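Local coordinates for protein separin (Saccharomyces cerevisiae, PDB 5U1T) that cleaves the MCD1/SCC1 subunit of cohesin at the onset of anaphase as a caspase-like cysteine protease, so that chromosomes can segregate, at residues S758-I761 and D762-A766; N1088-N1092 and K1093-E1097. All coordinates share one frame; numbering follows the deposited sequence.

Interaction 1 lies within helix 756-775 and spans about two and a half turns. Interaction 2 is a turn in the loop between helices 1075-1088 and 1111-1127. Their centres lie about 10 Å apart, and the loop packs on one flank of the helix. Ile761 meets Asn1094 and Tyr1095 there, and Arg764 forms a cation-pi contact with the Tyr1095 ring. The first contact is mostly buried and rests on regular backbone bonds with one carboxylate tied to a neighbouring helix. The second is largely at the surface. An aspartate side chain, as well as main-chain carbonyls, accepts backbone N-H groups there. Of the residues that touch, only Tyr1095 is buried. Both also touch the chain of another protein.

Interaction 1 of 2, residues S758-I761 and D762-A766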
ATOM      1  N   SER A 758     -22.129  -0.961  -3.226  1.00 71.81           N
ATOM      2  CA  SER A 758     -21.269  -1.759  -2.379  1.00 70.86           C
ATOM      3  C   SER A 758     -19.784  -1.502  -2.725  1.00 70.12           C
ATOM      4  O   SER A 758     -18.936  -1.520  -1.845  1.00 66.90           O
ATOM      5  CB  SER A 758     -21.647  -3.245  -2.490  1.00 60.55           C
ATOM      6  OG  SER A 758     -21.320  -3.757  -3.761  1.00 66.47           O
ATOM      7  N   ALA A 759     -19.471  -1.210  -3.984  1.00 71.17           N
ATOM      8  CA  ALA A 759     -18.096  -0.811  -4.317  1.00 66.29           C
ATOM      9  C   ALA A 759     -17.700   0.480  -3.598  1.00 65.96           C
ATOM     10  O   ALA A 759     -16.569   0.627  -3.156  1.00 66.91           O
ATOM     11  CB  ALA A 759     -17.926  -0.643  -5.811  1.00 64.10           C
ATOM     12  N   VAL A 760     -18.637   1.418  -3.488  1.00 69.21           N
ATOM     13  CA  VAL A 760     -18.380   2.660  -2.761  1.00 67.88           C
ATOM     14  C   VAL A 760     -18.125   2.344  -1.294  1.00 70.90           C
ATOM     15  O   VAL A 760     -17.205   2.889  -0.697  1.00 72.23           O
ATOM     16  CB  VAL A 760     -19.548   3.672  -2.873  1.00 65.17           C
ATOM     17  CG1 VAL A 760     -19.371   4.811  -1.882  1.00 59.58           C
ATOM     18  CG2 VAL A 760     -19.631   4.219  -4.272  1.00 67.08           C
ATOM     19  N   ILE A 761     -18.933   1.454  -0.725  1.00 73.92           N
ATOM     20  CA  ILE A 761     -18.801   1.094   0.682  1.00 70.52           C
ATOM     21  C   ILE A 761     -17.456   0.429   0.968  1.00 73.81           C
ATOM     22  O   ILE A 761     -16.782   0.793   1.932  1.00 73.73           O
ATOM     23  CB  ILE A 761     -19.931   0.173   1.128  1.00 70.73           C
ATOM     24  CG1 ILE A 761     -21.259   0.912   0.986  1.00 71.14           C
ATOM     25  CG2 ILE A 761     -19.708  -0.289   2.561  1.00 71.17           C
ATOM     26  CD1 ILE A 761     -22.462   0.123   1.441  1.00 76.29           C
ATOM     27  N   ASP A 762     -17.069  -0.524   0.121  1.00 67.21           N
ATOM     28  CA  ASP A 762     -15.788  -1.205   0.243  1.00 66.37           C
ATOM     29  C   ASP A 762     -14.649  -0.204   0.319  1.00 72.22           C
ATOM     30  O   ASP A 762     -13.925  -0.148   1.320  1.00 73.90           O
ATOM     31  CB  ASP A 762     -15.566  -2.157  -0.928  1.00 60.00           C
ATOM     32  CG  ASP A 762     -16.380  -3.423  -0.804  1.00 63.35           C
ATOM     33  OD1 ASP A 762     -17.006  -3.649   0.257  1.00 62.65           O
ATOM     34  OD2 ASP A 762     -16.389  -4.210  -1.775  1.00 72.09           O
ATOM     35  N   CYS A 763     -14.503   0.567  -0.753  1.00 69.57           N
ATOM     36  CA  CYS A 763     -13.575   1.692  -0.823  1.00 67.19           C
ATOM     37  C   CYS A 763     -13.475   2.504   0.455  1.00 64.93           C
ATOM     38  O   CYS A 763     -12.391   2.921   0.843  1.00 69.71           O
ATOM     39  CB  CYS A 763     -13.994   2.635  -1.950  1.00 69.82           C
ATOM     40  SG  CYS A 763     -12.987   2.499  -3.390  1.00 73.03           S
ATOM     41  N   ARG A 764     -14.612   2.746   1.095  1.00 64.13           N
ATOM     42  CA  ARG A 764     -14.640   3.587   2.284  1.00 70.29           C
ATOM     43  C   ARG A 764     -14.132   2.834   3.515  1.00 68.44           C
ATOM     44  O   ARG A 764     -13.565   3.438   4.417  1.00 69.10           O
ATOM     45  CB  ARG A 764     -16.054   4.125   2.518  1.00 72.26           C
ATOM     46  CG  ARG A 764     -16.564   5.041   1.388  1.00 75.28           C
ATOM     47  CD  ARG A 764     -16.021   6.460   1.486  1.00 73.12           C
ATOM     48  NE  ARG A 764     -16.283   6.990   2.816  1.00 74.27           N
ATOM     49  CZ  ARG A 764     -15.369   7.055   3.780  1.00 80.62           C
ATOM     50  NH1 ARG A 764     -15.707   7.527   4.975  1.00 84.77           N
ATOM     51  NH2 ARG A 764     -14.120   6.646   3.554  1.00 77.57           N
ATOM     52  N   LYS A 765     -14.336   1.521   3.547  1.00 65.97           N
ATOM     53  CA  LYS A 765     -13.750   0.700   4.588  1.00 66.17           C
ATOM     54  C   LYS A 765     -12.232   0.720   4.457  1.00 70.45           C
ATOM     55  O   LYS A 765     -11.512   0.830   5.450  1.00 67.58           O
ATOM     56  CB  LYS A 765     -14.254  -0.731   4.506  1.00 67.62           C
ATOM     57  CG  LYS A 765     -15.708  -0.896   4.775  1.00 71.03           C
ATOM     58  CD  LYS A 765     -16.088  -2.346   4.591  1.00 71.04           C
ATOM     59  CE  LYS A 765     -17.581  -2.531   4.734  1.00 71.74           C
ATOM     60  NZ  LYS A 765     -17.985  -3.915   4.403  1.00 71.95           N
ATOM     61  N   ALA A 766     -11.763   0.605   3.217  1.00 61.77           N
ATOM     62  CA  ALA A 766     -10.345   0.613   2.924  1.00 59.26           C
ATOM     63  C   ALA A 766      -9.726   1.899   3.445  1.00 63.62           C
ATOM     64  O   ALA A 766      -8.656   1.885   4.039  1.00 67.81           O
ATOM     65  CB  ALA A 766     -10.104   0.460   1.443  1.00 54.39           C
TER
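Ile761 O takes two backbone N-H groups from the next turn of helix 756-775. Lys765 N binds Ile761 O at 3.0 Å, with an N-H...O angle of 150°. Arg764 N adds a weak bond to Ile761 O and also binds Val760 O at 3.2 Å. One turn earlier, Asp762 N binds Ser758 O at 2.9 Å and nearly straight, at 170°. The Asp762 carboxylate bends back along the helix, its CG beside the backbone N (chi1 -76°) and 3.4 Å from Ser758 O. Its main polar partner lies elsewhere: OD2 is hydrogen-bonded to Ser746 OG on helix 729-752, and Asn750 adds a weak bond. Replacing the carboxylate with the methyl of an alanine is likely to leave the Ser746 hydroxyl without this mate and to cut a polar tie between the two helices. On another side, the extended Lys765 chain runs across Ile761, Lys765 CE lying 3.8 Å from Ile761 CG2. Arg764 CG passes Val760 O, and the bent chain then turns away. Its NE bonds to the backbone of the chain of another protein. The backbone bonds thus hold the helical turn, while the polar ends of Asp762 and Arg764 link it to helix 729-752 and to that other chain.

Interaction 2 of 2, residues N1088-N1092 and K1093-E1097; sequences NNIDN and KNYRE
Tyr1095 reaches back across the turn to Asn1092 and Ile1090. Tyr1095 CB lies 3.8 Å from Asn1092 O, the carbonyl that also takes a weak bond from Tyr1095 N. CG sits beside the backbone N (chi1 -60°), which sends the ring back along the preceding residues. At Tyr1095 CD2 the ring edge meets Asn1092 ND2 at 3.4 Å. That nitrogen lies in the ring plane, and the amide is turned 68° from the ring. Further out, Tyr1095 CZ packs on Ile1090 CG2 at 3.5 Å, and OH ends beside the CG2 and CD1 methyls of Ile1090. The two side chains cross at about a right angle. The backbone here forms a beta turn, Asp1091 to Asn1094, closed by Asn1094 N on Asp1091 O at 3.1 Å. An Asx turn overlaps it: Asp1091 OD1 accepts Lys1093 N at 2.7 Å, met nearly along the C-O axis. The chi1 of Asp1091 (-169°) carries CG away from the residue's own N and brings OD1 to that N-H. Lys1093 CB and CG lie alongside OD1, but Lys1093 NZ stays 4.5 Å from Asp1091 OD2, beyond a salt bridge. Elsewhere, Tyr1095 O is hydrogen-bonded to Asn768 ND2 of helix 756-775.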
ATOM      1  N   ASN A1088     -26.868   8.784  -0.784  1.00 72.64           N
ATOM      2  CA  ASN A1088     -26.948   9.836   0.210  1.00 76.35           C
ATOM      3  C   ASN A1088     -27.756   9.401   1.423  1.00 78.40           C
ATOM      4  O   ASN A1088     -27.620   9.951   2.489  1.00 78.95           O
ATOM      5  CB  ASN A1088     -27.563  11.081  -0.404  1.00 69.13           C
ATOM      6  CG  ASN A1088     -26.722  12.313  -0.199  1.00 76.89           C
ATOM      7  OD1 ASN A1088     -26.612  12.814   0.897  1.00 82.77           O
ATOM      8  ND2 ASN A1088     -26.140  12.816  -1.263  1.00 74.41           N
ATOM      9  N   ASN A1089     -28.604   8.406   1.255  1.00 80.40           N
ATOM     10  CA  ASN A1089     -29.365   7.869   2.369  1.00 78.78           C
ATOM     11  C   ASN A1089     -28.699   6.610   2.938  1.00 80.28           C
ATOM     12  O   ASN A1089     -29.288   5.895   3.756  1.00 74.93           O
ATOM     13  CB  ASN A1089     -30.798   7.588   1.936  1.00 71.13           C
ATOM     14  CG  ASN A1089     -31.590   8.871   1.651  1.00 78.70           C
ATOM     15  OD1 ASN A1089     -31.636   9.363   0.513  1.00 79.69           O
ATOM     16  ND2 ASN A1089     -32.226   9.408   2.684  1.00 77.90           N
ATOM     17  N   ILE A1090     -27.461   6.362   2.508  1.00 76.37           N
ATOM     18  CA  ILE A1090     -26.639   5.282   3.046  1.00 76.37           C
ATOM     19  C   ILE A1090     -26.336   5.457   4.534  1.00 82.35           C
ATOM     20  O   ILE A1090     -25.792   6.483   4.942  1.00 80.93           O
ATOM     21  CB  ILE A1090     -25.281   5.179   2.311  1.00 79.09           C
ATOM     22  CG1 ILE A1090     -25.474   4.771   0.850  1.00 78.32           C
ATOM     23  CG2 ILE A1090     -24.366   4.194   3.025  1.00 75.75           C
ATOM     24  CD1 ILE A1090     -24.208   4.201   0.200  1.00 77.55           C
ATOM     25  N   ASP A1091     -26.671   4.455   5.341  1.00 81.63           N
ATOM     26  CA  ASP A1091     -26.325   4.477   6.756  1.00 85.24           C
ATOM     27  C   ASP A1091     -24.811   4.493   6.937  1.00 88.14           C
ATOM     28  O   ASP A1091     -24.105   3.638   6.402  1.00 86.72           O
ATOM     29  CB  ASP A1091     -26.925   3.272   7.468  1.00 90.31           C
ATOM     30  CG  ASP A1091     -26.816   3.373   8.974  1.00 94.09           C
ATOM     31  OD1 ASP A1091     -25.694   3.596   9.485  1.00 93.52           O
ATOM     32  OD2 ASP A1091     -27.862   3.234   9.652  1.00 97.41           O
ATOM     33  N   ASN A1092     -24.308   5.449   7.710  1.00 88.37           N
ATOM     34  CA  ASN A1092     -22.860   5.597   7.867  1.00 86.04           C
ATOM     35  C   ASN A1092     -22.188   4.476   8.663  1.00 86.04           C
ATOM     36  O   ASN A1092     -20.965   4.385   8.667  1.00 87.62           O
ATOM     37  CB  ASN A1092     -22.537   6.952   8.505  1.00 85.87           C
ATOM     38  CG  ASN A1092     -22.418   8.061   7.468  1.00 90.97           C
ATOM     39  OD1 ASN A1092     -23.351   8.848   7.247  1.00 96.56           O
ATOM     40  ND2 ASN A1092     -21.275   8.110   6.803  1.00 87.94           N
ATOM     41  N   LYS A1093     -22.974   3.624   9.317  1.00 87.70           N
ATOM     42  CA  LYS A1093     -22.425   2.451  10.004  1.00 91.16           C
ATOM     43  C   LYS A1093     -21.806   1.460   9.009  1.00 91.17           C
ATOM     44  O   LYS A1093     -20.923   0.661   9.374  1.00 94.65           O
ATOM     45  CB  LYS A1093     -23.501   1.736  10.837  1.00 94.83           C
ATOM     46  CG  LYS A1093     -24.165   0.539  10.130  1.00 98.45           C
ATOM     47  CD  LYS A1093     -25.120  -0.224  11.062  1.00102.74           C
ATOM     48  CE  LYS A1093     -25.805  -1.411  10.357  1.00 98.61           C
ATOM     49  NZ  LYS A1093     -26.559  -1.032   9.122  1.00 91.38           N
ATOM     50  N   ASN A1094     -22.272   1.519   7.759  1.00 87.62           N
ATOM     51  CA  ASN A1094     -21.839   0.599   6.703  1.00 89.76           C
ATOM     52  C   ASN A1094     -20.381   0.799   6.318  1.00 82.96           C
ATOM     53  O   ASN A1094     -19.694  -0.139   5.910  1.00 82.22           O
ATOM     54  CB  ASN A1094     -22.719   0.763   5.461  1.00 91.75           C
ATOM     55  CG  ASN A1094     -24.096   0.128   5.623  1.00 90.18           C
ATOM     56  OD1 ASN A1094     -24.485  -0.727   4.829  1.00 91.23           O
ATOM     57  ND2 ASN A1094     -24.836   0.541   6.655  1.00 89.84           N
ATOM     58  N   TYR A1095     -19.913   2.031   6.463  1.00 86.86           N
ATOM     59  CA  TYR A1095     -18.544   2.376   6.120  1.00 86.87           C
ATOM     60  C   TYR A1095     -17.529   1.924   7.179  1.00 91.06           C
ATOM     61  O   TYR A1095     -16.320   1.959   6.935  1.00 88.09           O
ATOM     62  CB  TYR A1095     -18.445   3.884   5.896  1.00 84.75           C
ATOM     63  CG  TYR A1095     -19.343   4.371   4.785  1.00 83.47           C
ATOM     64  CD1 TYR A1095     -19.420   3.686   3.583  1.00 78.57           C
ATOM     65  CD2 TYR A1095     -20.133   5.503   4.947  1.00 85.22           C
ATOM     66  CE1 TYR A1095     -20.249   4.128   2.555  1.00 80.45           C
ATOM     67  CE2 TYR A1095     -20.969   5.954   3.928  1.00 82.25           C
ATOM     68  CZ  TYR A1095     -21.020   5.262   2.733  1.00 81.82           C
ATOM     69  OH  TYR A1095     -21.846   5.699   1.712  1.00 86.19           O
ATOM     70  N   ARG A1096     -18.011   1.483   8.339  1.00 94.48           N
ATOM     71  CA  ARG A1096     -17.106   1.087   9.419  1.00 91.92           C
ATOM     72  C   ARG A1096     -17.352  -0.322   9.973  1.00 90.86           C
ATOM     73  O   ARG A1096     -17.019  -0.607  11.128  1.00 96.92           O
ATOM     74  CB  ARG A1096     -17.184   2.109  10.562  1.00 87.58           C
ATOM     75  CG  ARG A1096     -16.097   3.169  10.489  1.00 90.38           C
ATOM     76  CD  ARG A1096     -16.525   4.474  11.161  1.00 96.70           C
ATOM     77  NE  ARG A1096     -15.775   5.618  10.626  1.00 99.38           N
ATOM     78  CZ  ARG A1096     -15.957   6.889  10.989  1.00 96.44           C
ATOM     79  NH1 ARG A1096     -15.220   7.848  10.430  1.00 94.01           N
ATOM     80  NH2 ARG A1096     -16.870   7.202  11.906  1.00 91.43           N
ATOM     81  N   GLU A1097     -17.909  -1.213   9.159  1.00 86.91           N
ATOM     82  CA  GLU A1097     -18.108  -2.593   9.603  1.00 89.49           C
ATOM     83  C   GLU A1097     -17.285  -3.560   8.740  1.00 88.80           C
ATOM     84  O   GLU A1097     -17.517  -3.693   7.540  1.00 84.85           O
ATOM     85  CB  GLU A1097     -19.603  -2.938   9.601  1.00 93.84           C
ATOM     86  CG  GLU A1097     -20.349  -2.268  10.778  1.00 99.56           C
ATOM     87  CD  GLU A1097     -21.875  -2.421  10.722  1.00106.43           C
ATOM     88  OE1 GLU A1097     -22.511  -2.477  11.807  1.00109.52           O
ATOM     89  OE2 GLU A1097     -22.443  -2.471   9.601  1.00103.34           O
TER